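Local coordinates for protein cellulase (Clostridium cellulovorans, PDB 6UI3) that hydrolyses cellulose and probably related plant polysaccharides as a broad-specificity endoglucanase, this chain being the glycoside hydrolase family 5 domain of a longer protein, at residues Met209-Pro212 with Asn216-Val219; Lys189-Val194 with Pro266-Gln271; Ile146-Asn151 with Ala218-Ala223; Ser201-Val206 with Asn257-Lys262. One frame throughout, in Å; residues are numbered along the deposited sequence.

The contacts are laid out along a closed eight-stranded TIM barrel. The chain first reaches Ile146-Asn151, opening interaction 3, then Lys189-Val194, which begins interaction 2, and Ser201-Val206, which begins interaction 4. Met209-Pro212 then closes almost at once on Asn216-Val219, so the short loop of interaction 1 is nested within interaction 4, and both are nested within interaction 2. Ala218-Ala223, sharing Ala218 and Val219 with interaction 1, closes interaction 3, whose loop therefore crosses those of interactions 2 and 4. Asn257-Lys262 then closes interaction 4 and Pro266-Gln271 interaction 2. Interactions 2 and 3 tie together strands inside the barrel, interaction 1 joins a loop to its outer surface, and interaction 4 pairs two outer helices.

Interaction 1 (Met209-Pro212 with Asn216-Val219); sequences MVVP and NVAV
Val211 lays its two methyl groups against Val217 and Val219, and this small valine cluster shows how a TIM barrel seals the outside of a strand. Helix 203-208 is the crossover helix between strands 192-195 and 217-222; the loop 209-212 follows it and runs back alongside the strand it is about to enter, in the opposite direction.

The apolar contacts divide between the branches of Val211. CG1 lies 3.6 Å from CG2 of Val217, the two side chains sliding past each other in opposite directions. CG2 meets CG2 of Val219 at 4.0 Å, there with the side chains crossing obliquely. Val217 and Val219 are two residues apart on the strand and so present their side chains on the same face, while Ala218 between them turns the other way. Phe260 of helix 243-261 touches both Val211 and Val219, extending the apolar cluster toward the next helix.

No hydrogen bond joins the two segments. The backbone of the strand is engaged with its sheet neighbours instead: Ala218 pairs with Ile192 and Val194, and Val219 with Pro266 and Ile268. Polar bonds hold the approaches as well, since the side chain of Asn170 accepts from the amide of Val210 and that of Asp214 from the amide of Asn216.

The torsions fit these meetings: with Val211 CG1 opposite the backbone N (chi1 -177°), its two methyls are spread toward Val217 and Val219. In Val217 the touching methyl, CG2, is the one wedged between its own backbone N and carbonyl carbon.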
# COMPACT_ATOMS: atom_id res chain seq x y z
N MET A 209 -15.40 -10.01 -0.92
CA MET A 209 -14.68 -9.70 0.31
C MET A 209 -15.56 -9.86 1.53
O MET A 209 -16.69 -9.38 1.55
CB MET A 209 -14.27 -8.23 0.21
CG MET A 209 -13.49 -7.70 1.37
SD MET A 209 -11.86 -8.48 1.41
CE MET A 209 -11.09 -7.46 2.67
N VAL A 210 -15.04 -10.49 2.57
CA VAL A 210 -15.62 -10.47 3.91
C VAL A 210 -14.60 -9.76 4.78
O VAL A 210 -13.49 -10.28 5.00
CB VAL A 210 -15.95 -11.87 4.43
CG1 VAL A 210 -16.44 -11.80 5.89
CG2 VAL A 210 -16.99 -12.53 3.56
N VAL A 211 -14.92 -8.56 5.22
CA VAL A 211 -14.00 -7.84 6.12
C VAL A 211 -14.00 -8.56 7.46
O VAL A 211 -15.08 -8.91 7.95
CB VAL A 211 -14.45 -6.39 6.27
CG1 VAL A 211 -13.48 -5.63 7.15
CG2 VAL A 211 -14.57 -5.70 4.90
N PRO A 212 -12.85 -8.83 8.07
CA PRO A 212 -12.85 -9.50 9.38
C PRO A 212 -13.72 -8.77 10.39
O PRO A 212 -13.91 -7.55 10.33
CB PRO A 212 -11.38 -9.47 9.79
CG PRO A 212 -10.64 -9.52 8.50
CD PRO A 212 -11.48 -8.65 7.55
N ASN A 216 -11.46 -2.09 13.81
CA ASN A 216 -10.35 -1.17 13.56
C ASN A 216 -9.50 -1.64 12.39
O ASN A 216 -8.28 -1.78 12.49
CB ASN A 216 -9.56 -1.00 14.84
CG ASN A 216 -8.53 0.10 14.75
OD1 ASN A 216 -8.62 1.00 13.91
ND2 ASN A 216 -7.55 0.04 15.64
N VAL A 217 -10.16 -1.86 11.26
CA VAL A 217 -9.50 -2.22 10.02
C VAL A 217 -9.94 -1.29 8.90
O VAL A 217 -11.01 -0.67 8.94
CB VAL A 217 -9.75 -3.70 9.61
CG1 VAL A 217 -9.18 -4.67 10.63
CG2 VAL A 217 -11.24 -3.99 9.41
N ALA A 218 -9.10 -1.20 7.88
CA ALA A 218 -9.41 -0.48 6.66
C ALA A 218 -9.21 -1.42 5.47
O ALA A 218 -8.34 -2.29 5.51
CB ALA A 218 -8.49 0.73 6.48
N VAL A 219 -10.00 -1.23 4.41
CA VAL A 219 -9.83 -2.04 3.20
C VAL A 219 -8.74 -1.42 2.34
O VAL A 219 -8.72 -0.20 2.12
CB VAL A 219 -11.16 -2.18 2.45
CG1 VAL A 219 -10.96 -2.92 1.12
CG2 VAL A 219 -12.19 -2.90 3.31

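Interaction 2 (Lys189-Val194 with Pro266-Gln271); sequences KRLIMV and PVIIGQ. Unlike the reference sequence in segment 266-271: Gln271 (reference Glu).
Ile268 sets its CD1 methyl against both Leu191 and Met193. CD1 is 3.8 Å from CG of Met193 and 3.9 Å from its SD, while CD2 of Leu191 comes to it tip to tip at 4.1 Å. The methionine crosses the isoleucine at about a right angle, and a bend at its last torsion (chi3 59°) carries the end of the chain round, so that Met193 CE lies 3.9 Å from Ile268 CG2. One isoleucine is thus touched on both of its branches by a single methionine.

These residues belong to the interior of the TIM barrel. Strands 192-195 and 267-272 are not neighbours in the sheet: strand 217-222 runs between them, giving backbone bonds to both, and the CA atoms of Met193 and Ile268 are 8.0 Å apart. The intervening strand offers the small Ala218, against which Ile268 also rests.

Farther out, the backbone of Met193 is bonded to Phe147 and Thr149 across its other edge. Leu191 packs on Ala16 and Val20 of helix 16-21, with Pro266 touching Val20 too. Past Ile268 the chain makes an inverse gamma turn centred on Ile269, after which Gly270 O accepts a hydrogen bond from Asn28 ND2.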
# COMPACT_ATOMS: atom_id res chain seq x y z
N LYS A 189 -4.57 -1.88 19.33
CA LYS A 189 -5.26 -0.64 18.96
C LYS A 189 -4.78 -0.06 17.63
O LYS A 189 -5.22 1.03 17.24
CB LYS A 189 -5.07 0.40 20.06
CG LYS A 189 -5.77 0.05 21.35
CD LYS A 189 -5.56 1.15 22.38
CE LYS A 189 -6.20 0.80 23.72
NZ LYS A 189 -5.98 1.88 24.73
N ARG A 190 -3.91 -0.77 16.93
CA ARG A 190 -3.30 -0.29 15.69
C ARG A 190 -4.23 -0.51 14.50
O ARG A 190 -4.88 -1.54 14.40
CB ARG A 190 -2.03 -1.13 15.48
CG ARG A 190 -1.18 -0.70 14.31
CD ARG A 190 0.15 -1.44 14.20
NE ARG A 190 0.90 -1.55 15.46
CZ ARG A 190 1.46 -0.53 16.11
NH1 ARG A 190 1.38 0.71 15.64
NH2 ARG A 190 2.07 -0.75 17.26
N LEU A 191 -4.24 0.44 13.55
CA LEU A 191 -4.97 0.19 12.31
C LEU A 191 -4.31 -0.94 11.52
O LEU A 191 -3.08 -0.97 11.35
CB LEU A 191 -5.03 1.46 11.46
CG LEU A 191 -5.85 1.32 10.18
CD1 LEU A 191 -7.33 1.20 10.46
CD2 LEU A 191 -5.61 2.48 9.21
N ILE A 192 -5.13 -1.87 11.03
CA ILE A 192 -4.70 -2.93 10.13
C ILE A 192 -5.47 -2.81 8.82
O ILE A 192 -6.70 -2.67 8.82
CB ILE A 192 -4.90 -4.33 10.75
CG1 ILE A 192 -4.14 -4.44 12.08
CG2 ILE A 192 -4.43 -5.41 9.77
CD1 ILE A 192 -4.54 -5.65 12.92
N MET A 193 -4.74 -2.86 7.72
CA MET A 193 -5.30 -2.82 6.37
C MET A 193 -5.44 -4.25 5.84
O MET A 193 -4.51 -5.06 5.97
CB MET A 193 -4.37 -2.05 5.43
CG MET A 193 -4.22 -0.58 5.79
SD MET A 193 -2.87 0.27 4.94
CE MET A 193 -3.34 0.04 3.23
N VAL A 194 -6.60 -4.55 5.23
CA VAL A 194 -6.89 -5.85 4.69
C VAL A 194 -7.31 -5.70 3.23
O VAL A 194 -8.23 -4.93 2.93
CB VAL A 194 -7.98 -6.60 5.49
CG1 VAL A 194 -7.40 -7.08 6.83
CG2 VAL A 194 -9.22 -5.75 5.72
N PRO A 266 -13.47 2.26 6.60
CA PRO A 266 -12.73 3.13 5.68
C PRO A 266 -11.98 2.34 4.63
O PRO A 266 -11.66 1.16 4.81
CB PRO A 266 -11.77 3.88 6.61
CG PRO A 266 -11.58 2.97 7.77
CD PRO A 266 -12.87 2.22 7.94
N VAL A 267 -11.65 3.03 3.54
CA VAL A 267 -10.88 2.48 2.42
C VAL A 267 -9.64 3.35 2.22
O VAL A 267 -9.72 4.58 2.24
CB VAL A 267 -11.73 2.45 1.13
CG1 VAL A 267 -10.93 1.94 -0.05
CG2 VAL A 267 -12.98 1.60 1.32
N ILE A 268 -8.50 2.69 2.01
CA ILE A 268 -7.24 3.35 1.65
C ILE A 268 -6.87 2.90 0.24
O ILE A 268 -6.84 1.70 -0.05
CB ILE A 268 -6.13 2.97 2.65
CG1 ILE A 268 -6.45 3.55 4.03
CG2 ILE A 268 -4.79 3.47 2.17
CD1 ILE A 268 -5.69 2.90 5.17
N ILE A 269 -6.61 3.86 -0.64
CA ILE A 269 -6.04 3.56 -1.96
C ILE A 269 -4.53 3.44 -1.76
O ILE A 269 -3.77 4.42 -1.88
CB ILE A 269 -6.43 4.60 -3.02
CG1 ILE A 269 -7.95 4.78 -3.09
CG2 ILE A 269 -5.86 4.20 -4.37
CD1 ILE A 269 -8.73 3.56 -3.45
N GLY A 270 -4.10 2.23 -1.42
CA GLY A 270 -2.72 1.99 -1.06
C GLY A 270 -1.76 2.10 -2.22
O GLY A 270 -0.55 2.26 -1.97
N GLN A 271 -2.25 1.99 -3.46
CA GLN A 271 -1.45 2.25 -4.65
C GLN A 271 -2.33 2.84 -5.74
O GLN A 271 -3.40 2.31 -6.02
CB GLN A 271 -0.81 0.98 -5.25
CG GLN A 271 0.10 0.23 -4.30
CD GLN A 271 0.74 -1.02 -4.89
OE1 GLN A 271 1.27 -1.86 -4.17
NE2 GLN A 271 0.69 -1.13 -6.18

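Interaction 3 (Ile146-Asn151 with Ala218-Ala223); sequences IFDTIN and AVSIHA
Asn151 and His222 meet where the amide oxygen of one comes to the edge of the other's ring. Their segments carry the C-terminal ends of strands 145-148 and 217-222, the fourth and sixth of the TIM barrel, and it is at these ends of the strands that barrel enzymes build their active sites.

His222 has the most surface covered. Asn151 OD1 lies in the imidazole plane, at the ring edge, 3.0 Å from His222 CE1, with amide and ring turned 35° from each other. Both groups are held from beyond the contact: Gln152 OE1 bonds His222 ND1, while Asn151 receives Arg64 NH2 at OD1 and gives a bond from ND2 to Gln112. Asn151 points its CB away from His222, yet its chain swings back, with CG anti to the backbone N (chi1 171°).

Asp148, the third, touches Ser220 only loosely and works mainly through water. A salt bridge from OD2 to Arg64 NE fixes its carboxylate. Water 1 joins Asp148 OD1 to the backbone oxygen of Asn151 and to Ser220 OG. Water 2 lies at the imidazole edge, in the ring plane, and links three side chains: it donates to Asp148 OD2 at 3.1 Å, is 2.7 Å from Ser220 OG, and bonds His222 NE2 at 2.9 Å.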
# COMPACT_ATOMS: atom_id res chain seq x y z
N ILE A 146 1.21 1.43 10.69
CA ILE A 146 0.05 0.69 10.23
C ILE A 146 0.54 -0.60 9.59
O ILE A 146 1.60 -0.60 8.94
CB ILE A 146 -0.70 1.54 9.18
CG1 ILE A 146 -1.19 2.87 9.78
CG2 ILE A 146 -1.84 0.73 8.53
CD1 ILE A 146 -1.61 3.89 8.73
N PHE A 147 -0.20 -1.70 9.75
CA PHE A 147 0.13 -2.97 9.11
C PHE A 147 -0.84 -3.26 7.97
O PHE A 147 -2.03 -2.95 8.07
CB PHE A 147 0.03 -4.12 10.13
CG PHE A 147 1.03 -4.05 11.27
CD1 PHE A 147 2.23 -3.36 11.16
CD2 PHE A 147 0.75 -4.71 12.46
CE1 PHE A 147 3.15 -3.36 12.23
CE2 PHE A 147 1.66 -4.70 13.52
CZ PHE A 147 2.84 -4.02 13.40
N ASP A 148 -0.35 -3.88 6.89
CA ASP A 148 -1.10 -4.22 5.67
C ASP A 148 -0.84 -5.70 5.44
O ASP A 148 0.30 -6.10 5.21
CB ASP A 148 -0.58 -3.29 4.56
CG ASP A 148 -1.02 -3.65 3.14
OD1 ASP A 148 -1.79 -4.61 2.92
OD2 ASP A 148 -0.55 -2.90 2.21
N THR A 149 -1.87 -6.54 5.57
CA THR A 149 -1.64 -7.97 5.87
C THR A 149 -0.97 -8.74 4.73
O THR A 149 -0.29 -9.74 4.97
CB THR A 149 -2.95 -8.68 6.23
OG1 THR A 149 -3.82 -8.62 5.09
CG2 THR A 149 -3.61 -8.11 7.48
N ILE A 150 -1.21 -8.34 3.48
CA ILE A 150 -0.63 -8.97 2.29
C ILE A 150 -0.87 -7.99 1.14
O ILE A 150 -1.93 -7.37 1.08
CB ILE A 150 -1.21 -10.38 2.04
CG1 ILE A 150 -0.54 -11.05 0.84
CG2 ILE A 150 -2.73 -10.34 1.90
CD1 ILE A 150 0.96 -11.33 0.98
N ASN A 151 0.09 -7.84 0.24
CA ASN A 151 0.01 -6.81 -0.81
C ASN A 151 -1.09 -7.09 -1.84
O ASN A 151 -2.11 -6.40 -1.86
CB ASN A 151 1.40 -6.70 -1.46
CG ASN A 151 1.39 -5.84 -2.68
OD1 ASN A 151 0.90 -4.70 -2.62
ND2 ASN A 151 1.90 -6.35 -3.78
N ALA A 218 -9.10 -1.20 7.88
CA ALA A 218 -9.41 -0.48 6.66
C ALA A 218 -9.21 -1.42 5.47
O ALA A 218 -8.34 -2.29 5.51
CB ALA A 218 -8.49 0.73 6.48
N VAL A 219 -10.00 -1.23 4.41
CA VAL A 219 -9.83 -2.04 3.20
C VAL A 219 -8.74 -1.42 2.34
O VAL A 219 -8.72 -0.20 2.12
CB VAL A 219 -11.16 -2.18 2.45
CG1 VAL A 219 -10.96 -2.92 1.12
CG2 VAL A 219 -12.19 -2.90 3.31
N SER A 220 -7.83 -2.27 1.87
CA SER A 220 -6.73 -1.88 1.00
C SER A 220 -7.11 -2.13 -0.46
O SER A 220 -7.42 -3.26 -0.84
CB SER A 220 -5.51 -2.73 1.34
OG SER A 220 -4.48 -2.51 0.39
N ILE A 221 -7.06 -1.06 -1.26
CA ILE A 221 -7.37 -1.10 -2.69
C ILE A 221 -6.20 -0.52 -3.47
O ILE A 221 -5.65 0.53 -3.11
CB ILE A 221 -8.65 -0.29 -3.00
CG1 ILE A 221 -9.89 -0.91 -2.34
CG2 ILE A 221 -8.84 -0.10 -4.50
CD1 ILE A 221 -10.29 -2.26 -2.85
N HIS A 222 -5.83 -1.18 -4.57
CA HIS A 222 -4.85 -0.67 -5.53
C HIS A 222 -5.61 -0.45 -6.83
O HIS A 222 -6.18 -1.41 -7.36
CB HIS A 222 -3.69 -1.64 -5.74
CG HIS A 222 -2.96 -1.98 -4.48
ND1 HIS A 222 -1.98 -2.95 -4.44
CD2 HIS A 222 -3.06 -1.49 -3.23
CE1 HIS A 222 -1.51 -3.04 -3.21
NE2 HIS A 222 -2.15 -2.17 -2.45
N ALA A 223 -5.65 0.78 -7.32
CA ALA A 223 -6.54 1.12 -8.44
C ALA A 223 -5.83 2.03 -9.45
O ALA A 223 -5.95 3.26 -9.42
CB ALA A 223 -7.86 1.72 -7.93
O HOH W 1 -2.65 -4.46 0.25
O HOH W 2 -2.16 -1.18 0.24

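Interaction 4 (Ser201-Val206 with Asn257-Lys262); sequences SDYPKV and NNTFVK
Thr259 meets Val206 along nearly its whole length. Starting at the root, Thr259 CB lies 3.9 Å from Val206 CG1. Both branches then close on that same methyl: Thr259 OG1 and Thr259 CG2 each come within 3.7 Å of Val206 CG1, the side chains crossing at a slant. CG2 has a second neighbour in its own segment, since it sits over the centre of the Phe260 ring, 3.7 Å above its plane. Phe260 in turn touches the valine, with CE2 3.8 Å from Val206 CG1, so one methyl of Val206 is shared by threonine and phenylalanine.

Two of the outer helices of the TIM barrel, 203-208 and 243-261, pack together here. Phe260 looks inward as well, reaching Val219 and Val267 on the strands beneath, and Val206 also leans on Met255 and Leu256.

With the other branch, Thr259 OG1, beside the backbone N (chi1 -61°), the hydroxyl is brought back to Met255 O, one turn earlier in its own helix, while CG2 is sent over the Phe260 ring. OG1 also bonds water 3 at 3.0 Å. That water also bonds Tyr203 OH in one of the two conformers of the tyrosine, so this bridge may be only partly populated. Thr259 itself lies inside a wider, pi-type turn (257-261), with Lys262 N donating to Asn257 O, while Lys262 NZ bonds Asn258 OD1 from above its carbonyl plane.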
# COMPACT_ATOMS: atom_id res chain seq x y z
N SER A 201 -10.28 -3.29 -7.15
CA SER A 201 -11.55 -2.58 -7.05
C SER A 201 -12.60 -3.10 -8.02
O SER A 201 -13.71 -2.54 -8.06
CB SER A 201 -11.34 -1.08 -7.25
OG SER A 201 -10.92 -0.77 -8.56
N ASP A 202 -12.31 -4.12 -8.83
CA ASP A 202 -13.35 -4.67 -9.69
C ASP A 202 -14.44 -5.26 -8.80
O ASP A 202 -14.15 -5.89 -7.78
CB ASP A 202 -12.82 -5.77 -10.61
CG ASP A 202 -11.70 -5.32 -11.54
OD1 ASP A 202 -11.82 -4.22 -12.10
OD2 ASP A 202 -10.73 -6.10 -11.72
N TYR A 203 -15.69 -5.10 -9.23
CA TYR A 203 -16.81 -5.44 -8.36
C TYR A 203 -16.79 -6.87 -7.85
O TYR A 203 -17.09 -7.07 -6.66
CB TYR A 203 -18.17 -5.08 -9.00
CG TYR A 203 -19.24 -5.23 -7.96
CD1 TYR A 203 -19.34 -4.33 -6.92
CD2 TYR A 203 -20.10 -6.32 -7.97
CE1 TYR A 203 -20.27 -4.48 -5.92
CE2 TYR A 203 -21.04 -6.49 -6.97
CZ TYR A 203 -21.12 -5.55 -5.96
OH TYR A 203 -22.03 -5.68 -4.94
N PRO A 204 -16.44 -7.90 -8.63
CA PRO A 204 -16.49 -9.26 -8.06
C PRO A 204 -15.58 -9.46 -6.86
O PRO A 204 -15.92 -10.18 -5.91
CB PRO A 204 -16.12 -10.15 -9.24
CG PRO A 204 -16.56 -9.38 -10.43
CD PRO A 204 -16.23 -7.94 -10.09
N LYS A 205 -14.41 -8.82 -6.88
CA LYS A 205 -13.51 -8.92 -5.72
C LYS A 205 -14.09 -8.18 -4.52
O LYS A 205 -13.99 -8.63 -3.38
CB LYS A 205 -12.12 -8.38 -6.03
CG LYS A 205 -11.32 -9.19 -7.04
CD LYS A 205 -11.54 -8.74 -8.46
CE LYS A 205 -10.42 -9.26 -9.38
NZ LYS A 205 -10.54 -8.82 -10.78
N VAL A 206 -14.68 -7.01 -4.77
CA VAL A 206 -15.27 -6.22 -3.70
C VAL A 206 -16.44 -6.96 -3.09
O VAL A 206 -16.55 -7.06 -1.85
CB VAL A 206 -15.67 -4.85 -4.27
CG1 VAL A 206 -16.55 -4.07 -3.29
CG2 VAL A 206 -14.40 -4.07 -4.64
N ASN A 257 -17.51 3.44 -1.88
CA ASN A 257 -18.20 4.18 -0.83
C ASN A 257 -19.45 3.43 -0.38
O ASN A 257 -19.72 3.32 0.82
CB ASN A 257 -18.53 5.58 -1.35
CG ASN A 257 -19.14 6.45 -0.29
OD1 ASN A 257 -18.51 6.69 0.75
ND2 ASN A 257 -20.34 6.96 -0.55
N ASN A 258 -20.24 2.92 -1.33
CA ASN A 258 -21.46 2.19 -0.98
C ASN A 258 -21.14 0.91 -0.22
O ASN A 258 -21.83 0.56 0.74
CB ASN A 258 -22.25 1.80 -2.24
CG ASN A 258 -23.04 2.94 -2.83
OD1 ASN A 258 -23.29 3.94 -2.17
ND2 ASN A 258 -23.43 2.79 -4.09
N THR A 259 -20.11 0.18 -0.65
CA THR A 259 -19.87 -1.13 -0.07
C THR A 259 -19.24 -1.04 1.31
O THR A 259 -19.63 -1.77 2.22
CB THR A 259 -18.94 -1.95 -0.97
OG1 THR A 259 -19.55 -2.12 -2.27
CG2 THR A 259 -18.65 -3.29 -0.38
N PHE A 260 -18.26 -0.15 1.48
CA PHE A 260 -17.45 -0.09 2.69
C PHE A 260 -17.68 1.18 3.51
O PHE A 260 -18.10 1.11 4.67
CB PHE A 260 -15.97 -0.21 2.33
CG PHE A 260 -15.61 -1.49 1.61
CD1 PHE A 260 -15.79 -2.71 2.23
CD2 PHE A 260 -15.07 -1.47 0.33
CE1 PHE A 260 -15.46 -3.88 1.60
CE2 PHE A 260 -14.73 -2.65 -0.31
CZ PHE A 260 -14.92 -3.85 0.33
N VAL A 261 -17.44 2.35 2.92
CA VAL A 261 -17.35 3.58 3.72
C VAL A 261 -18.69 3.90 4.37
O VAL A 261 -18.75 4.25 5.56
CB VAL A 261 -16.84 4.76 2.86
CG1 VAL A 261 -16.75 6.05 3.71
CG2 VAL A 261 -15.47 4.44 2.27
N LYS A 262 -19.78 3.78 3.63
CA LYS A 262 -21.11 4.05 4.18
C LYS A 262 -21.49 3.05 5.25
O LYS A 262 -22.41 3.31 6.04
CB LYS A 262 -22.16 4.06 3.05
CG LYS A 262 -22.13 5.35 2.27
CD LYS A 262 -22.98 5.34 0.99
CE LYS A 262 -24.39 4.89 1.21
NZ LYS A 262 -25.16 5.09 -0.06
O HOH W 3 -20.86 -4.85 -2.32